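Local atomic coordinates of ATP-dependent RNA helicase HrpB (Escherichia coli, PDB entry 6EUD), a protein that hydrolyses ATP to ADP and phosphate as a bacterial DEAH/RHA-type RNA helicase that binds single-stranded RNA. Residues C293-V298 and T312-Q317; S316-T321 and A348-P353. One frame throughout, in Å; residues are numbered along the deposited sequence.

Interaction 1 (C293-V298 and T312-Q317); sequences CAQERV and TQRVSQ
R297 and T312 face each other as a non-hydrogen-bonded pair of the antiparallel hairpin 287-302/307-314. R297 sets out with CG anti to its backbone N (chi1 178°) and bends at chi3, which brings one edge of the guanidinium round to the T312 hydroxyl. NH2 of R297 donates to T312 OG1 over 3.1 Å, the oxygen lying 26° out of the guanidinium plane, and NE adds a weak bond to the same atom; NH1 goes to E227 in a salt bridge. A leucine in place of R297 would probably leave the T312 hydroxyl without both donors and E227 without its charged mate.

On this same face Q295 lies beside R314. The amide and guanidinium are nearly coplanar, 15° apart, with Q295 NE2 at the guanidinium edge, 3.9 Å from R314 NE; both atoms are donors, and R314 NH1 turns to Q343 for its acceptor.

On the other face, E296 crosses V315 at about a right angle, E296 CG resting 3.5 Å from V315 CG2. Q313 CG sits between its backbone N and carbonyl carbon, and the extended chain beyond carries the amide to V298, whose CG2 packs 3.5 Å from Q313 NE2. Between the strands E296 N donates to Q313 O over 2.7 Å, Q313 N returns a bond to E296 O, and V315 N reaches A294 O. Water 1 donates to E296 OE1 (3.1 Å) and accepts from S316 N (2.9 Å). Backbone bonds thus fix the pairing, and the E296 carboxylate, linked through water to a helix start, is probably stabilised there.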
ATOM      1  N   CYS A 293     -20.497  14.056  10.191  1.00 28.61           N
ATOM      2  CA  CYS A 293     -20.426  14.248   8.738  1.00 35.47           C
ATOM      3  C   CYS A 293     -20.091  12.932   8.020  1.00 33.40           C
ATOM      4  O   CYS A 293     -20.226  12.838   6.809  1.00 35.18           O
ATOM      5  CB  CYS A 293     -19.387  15.328   8.368  1.00 38.39           C
ATOM      6  SG  CYS A 293     -17.653  14.838   8.487  1.00 75.45           S
ATOM      7  N   ALA A 294     -19.633  11.944   8.789  1.00 34.86           N
ATOM      8  CA  ALA A 294     -19.258  10.599   8.315  1.00 36.58           C
ATOM      9  C   ALA A 294     -18.112  10.584   7.310  1.00 40.96           C
ATOM     10  O   ALA A 294     -17.996   9.638   6.532  1.00 43.28           O
ATOM     11  CB  ALA A 294     -20.468   9.881   7.723  1.00 29.85           C
ATOM     12  N   GLN A 295     -17.259  11.607   7.344  1.00 42.90           N
ATOM     13  CA  GLN A 295     -16.115  11.694   6.436  1.00 45.59           C
ATOM     14  C   GLN A 295     -14.807  11.946   7.161  1.00 49.97           C
ATOM     15  O   GLN A 295     -14.681  12.910   7.900  1.00 54.36           O
ATOM     16  CB  GLN A 295     -16.362  12.768   5.388  1.00 45.80           C
ATOM     17  CG  GLN A 295     -17.357  12.273   4.373  1.00 56.04           C
ATOM     18  CD  GLN A 295     -17.683  13.269   3.314  1.00 61.67           C
ATOM     19  OE1 GLN A 295     -17.151  14.383   3.306  1.00 62.76           O
ATOM     20  NE2 GLN A 295     -18.571  12.880   2.397  1.00 62.64           N
ATOM     21  N   GLU A 296     -13.854  11.040   6.948  1.00 49.21           N
ATOM     22  CA  GLU A 296     -12.528  11.081   7.553  1.00 46.98           C
ATOM     23  C   GLU A 296     -11.508  11.645   6.573  1.00 44.69           C
ATOM     24  O   GLU A 296     -11.693  11.583   5.352  1.00 41.37           O
ATOM     25  CB  GLU A 296     -12.079   9.674   7.969  1.00 53.69           C
ATOM     26  CG  GLU A 296     -12.157   9.353   9.453  1.00 65.62           C
ATOM     27  CD  GLU A 296     -11.961   7.865   9.728  1.00 74.45           C
ATOM     28  OE1 GLU A 296     -11.716   7.113   8.758  1.00 73.70           O
ATOM     29  OE2 GLU A 296     -12.073   7.445  10.906  1.00 83.80           O
ATOM     30  N   ARG A 297     -10.401  12.150   7.108  1.00 42.61           N
ATOM     31  CA  ARG A 297      -9.253  12.475   6.278  1.00 40.66           C
ATOM     32  C   ARG A 297      -8.083  11.546   6.624  1.00 43.92           C
ATOM     33  O   ARG A 297      -7.551  11.611   7.734  1.00 49.21           O
ATOM     34  CB  ARG A 297      -8.869  13.941   6.462  1.00 41.32           C
ATOM     35  CG  ARG A 297      -7.653  14.379   5.689  1.00 44.04           C
ATOM     36  CD  ARG A 297      -7.724  15.880   5.405  1.00 48.05           C
ATOM     37  NE  ARG A 297      -8.859  16.204   4.535  1.00 45.11           N
ATOM     38  CZ  ARG A 297      -9.718  17.194   4.760  1.00 39.38           C
ATOM     39  NH1 ARG A 297      -9.574  17.967   5.830  1.00 31.78           N
ATOM     40  NH2 ARG A 297     -10.723  17.413   3.915  1.00 40.05           N
ATOM     41  N   VAL A 298      -7.688  10.686   5.685  1.00 42.47           N
ATOM     42  CA  VAL A 298      -6.591   9.744   5.939  1.00 46.77           C
ATOM     43  C   VAL A 298      -5.446   9.830   4.927  1.00 45.75           C
ATOM     44  O   VAL A 298      -5.641  10.194   3.763  1.00 42.43           O
ATOM     45  CB  VAL A 298      -7.088   8.260   5.971  1.00 41.88           C
ATOM     46  CG1 VAL A 298      -7.956   8.013   7.187  1.00 43.46           C
ATOM     47  CG2 VAL A 298      -7.840   7.903   4.694  1.00 38.78           C
ATOM     48  N   THR A 312      -9.972  12.150   1.564  1.00 43.53           N
ATOM     49  CA  THR A 312     -11.154  12.165   2.391  1.00 45.32           C
ATOM     50  C   THR A 312     -11.981  10.969   1.975  1.00 39.79           C
ATOM     51  O   THR A 312     -12.104  10.676   0.781  1.00 39.05           O
ATOM     52  CB  THR A 312     -11.946  13.476   2.240  1.00 51.84           C
ATOM     53  OG1 THR A 312     -11.133  14.562   2.707  1.00 54.50           O
ATOM     54  CG2 THR A 312     -13.219  13.430   3.068  1.00 50.08           C
ATOM     55  N   GLN A 313     -12.506  10.255   2.963  1.00 34.12           N
ATOM     56  CA  GLN A 313     -13.300   9.062   2.692  1.00 38.30           C
ATOM     57  C   GLN A 313     -14.377   8.827   3.751  1.00 34.02           C
ATOM     58  O   GLN A 313     -14.333   9.414   4.842  1.00 27.70           O
ATOM     59  CB  GLN A 313     -12.398   7.837   2.600  1.00 40.33           C
ATOM     60  CG  GLN A 313     -11.670   7.526   3.890  1.00 46.57           C
ATOM     61  CD  GLN A 313     -10.892   6.232   3.814  1.00 52.90           C
ATOM     62  OE1 GLN A 313     -10.599   5.731   2.726  1.00 62.37           O
ATOM     63  NE2 GLN A 313     -10.562   5.675   4.969  1.00 54.58           N
ATOM     64  N   ARG A 314     -15.331   7.964   3.412  1.00 32.06           N
ATOM     65  CA  ARG A 314     -16.398   7.575   4.332  1.00 30.91           C
ATOM     66  C   ARG A 314     -15.832   6.883   5.533  1.00 26.39           C
ATOM     67  O   ARG A 314     -14.908   6.077   5.436  1.00 28.53           O
ATOM     68  CB  ARG A 314     -17.415   6.660   3.649  1.00 35.52           C
ATOM     69  CG  ARG A 314     -18.378   7.420   2.780  1.00 40.45           C
ATOM     70  CD  ARG A 314     -19.265   8.349   3.596  1.00 43.79           C
ATOM     71  NE  ARG A 314     -19.946   9.299   2.730  1.00 52.45           N
ATOM     72  CZ  ARG A 314     -21.029   9.015   2.018  1.00 59.37           C
ATOM     73  NH1 ARG A 314     -21.565   7.805   2.087  1.00 62.71           N
ATOM     74  NH2 ARG A 314     -21.580   9.945   1.244  1.00 64.94           N
ATOM     75  N   VAL A 315     -16.398   7.227   6.671  1.00 28.20           N
ATOM     76  CA  VAL A 315     -16.045   6.654   7.957  1.00 27.70           C
ATOM     77  C   VAL A 315     -16.680   5.255   8.048  1.00 32.29           C
ATOM     78  O   VAL A 315     -17.699   4.990   7.410  1.00 33.79           O
ATOM     79  CB  VAL A 315     -16.518   7.626   9.070  1.00 46.11           C
ATOM     80  CG1 VAL A 315     -16.532   7.000  10.428  1.00 49.99           C
ATOM     81  CG2 VAL A 315     -15.653   8.892   9.055  1.00 43.32           C
ATOM     82  N   SER A 316     -16.067   4.342   8.789  1.00 31.13           N
ATOM     83  CA  SER A 316     -16.625   2.999   8.908  1.00 33.96           C
ATOM     84  C   SER A 316     -17.837   2.941   9.845  1.00 31.66           C
ATOM     85  O   SER A 316     -18.076   3.868  10.610  1.00 30.40           O
ATOM     86  CB  SER A 316     -15.555   2.030   9.400  1.00 36.89           C
ATOM     87  OG  SER A 316     -15.289   2.240  10.776  1.00 36.35           O
ATOM     88  N   GLN A 317     -18.585   1.842   9.780  1.00 24.44           N
ATOM     89  CA  GLN A 317     -19.693   1.634  10.690  1.00 30.91           C
ATOM     90  C   GLN A 317     -19.234   1.641  12.148  1.00 34.08           C
ATOM     91  O   GLN A 317     -19.904   2.228  13.011  1.00 31.11           O
ATOM     92  CB  GLN A 317     -20.420   0.324  10.380  1.00 27.59           C
ATOM     93  CG  GLN A 317     -20.959   0.253   8.955  1.00 34.95           C
ATOM     94  CD  GLN A 317     -21.926  -0.910   8.740  1.00 42.62           C
ATOM     95  OE1 GLN A 317     -22.677  -1.266   9.638  1.00 51.93           O
ATOM     96  NE2 GLN A 317     -21.899  -1.507   7.551  1.00 39.31           N
TER
HETATM   97  O   HOH W   1     -13.369   4.629   9.725  1.00 29.76           O

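Interaction 2 (S316-T321 and A348-P353)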
ATOM      1  N   SER A 316     -16.067   4.342   8.789  1.00 31.13           N
ATOM      2  CA  SER A 316     -16.625   2.999   8.908  1.00 33.96           C
ATOM      3  C   SER A 316     -17.837   2.941   9.845  1.00 31.66           C
ATOM      4  O   SER A 316     -18.076   3.868  10.610  1.00 30.40           O
ATOM      5  CB  SER A 316     -15.555   2.030   9.400  1.00 36.89           C
ATOM      6  OG  SER A 316     -15.289   2.240  10.776  1.00 36.35           O
ATOM      7  N   GLN A 317     -18.585   1.842   9.780  1.00 24.44           N
ATOM      8  CA  GLN A 317     -19.693   1.634  10.690  1.00 30.91           C
ATOM      9  C   GLN A 317     -19.234   1.641  12.148  1.00 34.08           C
ATOM     10  O   GLN A 317     -19.904   2.228  13.011  1.00 31.11           O
ATOM     11  CB  GLN A 317     -20.420   0.324  10.380  1.00 27.59           C
ATOM     12  CG  GLN A 317     -20.959   0.253   8.955  1.00 34.95           C
ATOM     13  CD  GLN A 317     -21.926  -0.910   8.740  1.00 42.62           C
ATOM     14  OE1 GLN A 317     -22.677  -1.266   9.638  1.00 51.93           O
ATOM     15  NE2 GLN A 317     -21.899  -1.507   7.551  1.00 39.31           N
ATOM     16  N   ALA A 318     -18.105   0.998  12.435  1.00 34.04           N
ATOM     17  CA  ALA A 318     -17.627   0.967  13.817  1.00 32.90           C
ATOM     18  C   ALA A 318     -17.342   2.385  14.337  1.00 32.05           C
ATOM     19  O   ALA A 318     -17.706   2.722  15.463  1.00 33.15           O
ATOM     20  CB  ALA A 318     -16.387   0.077  13.951  1.00 31.13           C
ATOM     21  N   SER A 319     -16.737   3.241  13.525  1.00 31.17           N
ATOM     22  CA  SER A 319     -16.473   4.585  14.035  1.00 35.51           C
ATOM     23  C   SER A 319     -17.707   5.484  13.983  1.00 33.71           C
ATOM     24  O   SER A 319     -17.848   6.384  14.808  1.00 34.74           O
ATOM     25  CB  SER A 319     -15.302   5.238  13.306  1.00 38.54           C
ATOM     26  OG  SER A 319     -15.191   4.772  11.994  1.00 47.80           O
ATOM     27  N   MET A 320     -18.617   5.243  13.051  1.00 30.32           N
ATOM     28  CA  MET A 320     -19.877   5.976  13.101  1.00 29.05           C
ATOM     29  C   MET A 320     -20.609   5.650  14.408  1.00 30.35           C
ATOM     30  O   MET A 320     -21.201   6.527  15.062  1.00 33.36           O
ATOM     31  CB  MET A 320     -20.742   5.647  11.895  1.00 28.09           C
ATOM     32  CG  MET A 320     -20.393   6.482  10.639  1.00 22.68           C
ATOM     33  SD  MET A 320     -21.617   6.328   9.321  1.00 28.81           S
ATOM     34  CE  MET A 320     -21.392   4.603   8.890  1.00 27.24           C
ATOM     35  N   THR A 321     -20.526   4.390  14.808  1.00 28.88           N
ATOM     36  CA  THR A 321     -21.135   3.938  16.054  1.00 30.47           C
ATOM     37  C   THR A 321     -20.377   4.495  17.261  1.00 31.58           C
ATOM     38  O   THR A 321     -20.983   4.927  18.241  1.00 33.96           O
ATOM     39  CB  THR A 321     -21.196   2.402  16.110  1.00 33.68           C
ATOM     40  OG1 THR A 321     -22.125   1.949  15.117  1.00 35.55           O
ATOM     41  CG2 THR A 321     -21.665   1.928  17.453  1.00 26.13           C
ATOM     42  N   ALA A 348     -17.850   0.179   5.007  1.00 31.43           N
ATOM     43  CA  ALA A 348     -16.989  -0.821   5.628  1.00 32.05           C
ATOM     44  C   ALA A 348     -17.364  -0.992   7.108  1.00 29.48           C
ATOM     45  O   ALA A 348     -17.728  -0.021   7.786  1.00 32.62           O
ATOM     46  CB  ALA A 348     -15.489  -0.411   5.485  1.00 28.55           C
ATOM     47  N   ALA A 349     -17.304  -2.224   7.596  1.00 27.69           N
ATOM     48  CA  ALA A 349     -17.659  -2.514   8.981  1.00 30.94           C
ATOM     49  C   ALA A 349     -16.658  -1.878   9.929  1.00 33.78           C
ATOM     50  O   ALA A 349     -17.034  -1.326  10.965  1.00 39.06           O
ATOM     51  CB  ALA A 349     -17.717  -4.020   9.219  1.00 28.15           C
ATOM     52  N   GLN A 350     -15.385  -1.958   9.547  1.00 31.23           N
ATOM     53  CA  GLN A 350     -14.262  -1.540  10.379  1.00 31.71           C
ATOM     54  C   GLN A 350     -13.393  -0.513   9.666  1.00 32.14           C
ATOM     55  O   GLN A 350     -13.417  -0.423   8.438  1.00 32.29           O
ATOM     56  CB  GLN A 350     -13.397  -2.753  10.772  1.00 32.35           C
ATOM     57  CG  GLN A 350     -14.145  -3.872  11.499  1.00 36.70           C
ATOM     58  CD  GLN A 350     -14.698  -3.417  12.849  1.00 46.76           C
ATOM     59  OE1 GLN A 350     -14.117  -2.539  13.506  1.00 48.44           O
ATOM     60  NE2 GLN A 350     -15.822  -4.014  13.274  1.00 46.42           N
ATOM     61  N   SER A 351     -12.619   0.250  10.431  1.00 31.64           N
ATOM     62  CA  SER A 351     -11.665   1.190   9.837  1.00 35.96           C
ATOM     63  C   SER A 351     -10.417   0.486   9.291  1.00 33.09           C
ATOM     64  O   SER A 351     -10.004  -0.539   9.799  1.00 33.59           O
ATOM     65  CB  SER A 351     -11.246   2.235  10.861  1.00 37.26           C
ATOM     66  OG  SER A 351     -12.371   2.973  11.265  1.00 46.29           O
ATOM     67  N   GLU A 352      -9.833   1.057   8.252  1.00 32.61           N
ATOM     68  CA  GLU A 352      -8.624   0.542   7.650  1.00 36.44           C
ATOM     69  C   GLU A 352      -7.410   0.925   8.506  1.00 35.11           C
ATOM     70  O   GLU A 352      -7.173   2.103   8.744  1.00 31.14           O
ATOM     71  CB  GLU A 352      -8.484   1.098   6.238  1.00 42.27           C
ATOM     72  CG  GLU A 352      -7.670   0.251   5.275  1.00 52.79           C
ATOM     73  CD  GLU A 352      -7.720   0.829   3.873  1.00 59.14           C
ATOM     74  OE1 GLU A 352      -8.225   1.969   3.734  1.00 66.22           O
ATOM     75  OE2 GLU A 352      -7.265   0.158   2.921  1.00 58.41           O
ATOM     76  N   PRO A 353      -6.647  -0.076   8.977  1.00 35.43           N
ATOM     77  CA  PRO A 353      -5.421   0.137   9.758  1.00 35.11           C
ATOM     78  C   PRO A 353      -4.378   0.894   8.930  1.00 35.77           C
ATOM     79  O   PRO A 353      -4.347   0.708   7.711  1.00 36.81           O
ATOM     80  CB  PRO A 353      -4.932  -1.291  10.061  1.00 36.86           C
ATOM     81  CG  PRO A 353      -6.098  -2.182   9.822  1.00 38.88           C
ATOM     82  CD  PRO A 353      -6.921  -1.506   8.753  1.00 37.58           C
TER
HETATM   83  O   HOH W   1     -13.369   4.629   9.725  1.00 29.76           O
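S316 and S351 meet hydroxyl to hydroxyl, their OG atoms 3.0 Å apart in a hydrogen bond that either could donate. The S316 hydroxyl is tucked between its own backbone N and carbonyl carbon (chi1 74°), a rotation that also sets it 2.8 Å from S319 OG, one turn further on, in a second bond of undecided direction. S351 comes from the loop side: its OG stands anti to the carbonyl carbon (chi1 -62°) and beside the backbone N, turned in toward S316 at the N-cap. One oxygen, S316 OG, therefore has a hydroxyl partner in the loop and another in the helix. Behind it, S316 CB presses on the loop backbone, 3.3 Å from Q350 C.

S316 is the N-cap of helix 317-325, which carries the chain into the QRAGRAGR sequence, motif VI of superfamily 2 helicases. The loop supplies acceptors to the first turn of this helix: Q317 N points almost straight at A348 O over 2.9 Å, and A318 N reaches A349 O over 3.0 Å, tilted 28° from that carbonyl plane. Successive loop carbonyls thus take up successive N-H groups that no earlier turn of the helix can serve.

Side chains flank these bonds. The Q317 chain passes A348 O with its CG at 3.4 Å and continues extended, its NE2 donating to A347 O just before the loop segment. Q350 starts out away from the helix but bends at chi2, so that its amide doubles back and Q350 OE1 comes 3.5 Å from A318 CB. On the inner side of the helix, M320 packs against D292 of strand 287-302, whereas the loop residues A348 to E352 are exposed and touch a crystal neighbour.

How the interactions relate
Interactions 1 and 2 lie side by side in the C-terminal helicase domain, their centres about 9 Å apart. Along the chain, strand 287-302 turns back into strand 307-314, which leads directly into helix 317-325; the loop 348-353 arrives later, after helix 341-346. S316 and Q317 belong to both contacts, and so does water 1. The two also pack directly: V315 CG1 lies 3.8 Å from M320 N, and A294 CB lies 4.1 Å from M320 SD. The end of the hairpin and the start of the helix are thus fixed together, so the start of the helix that carries the first part of motif VI is held between strand 287-302 and the loop.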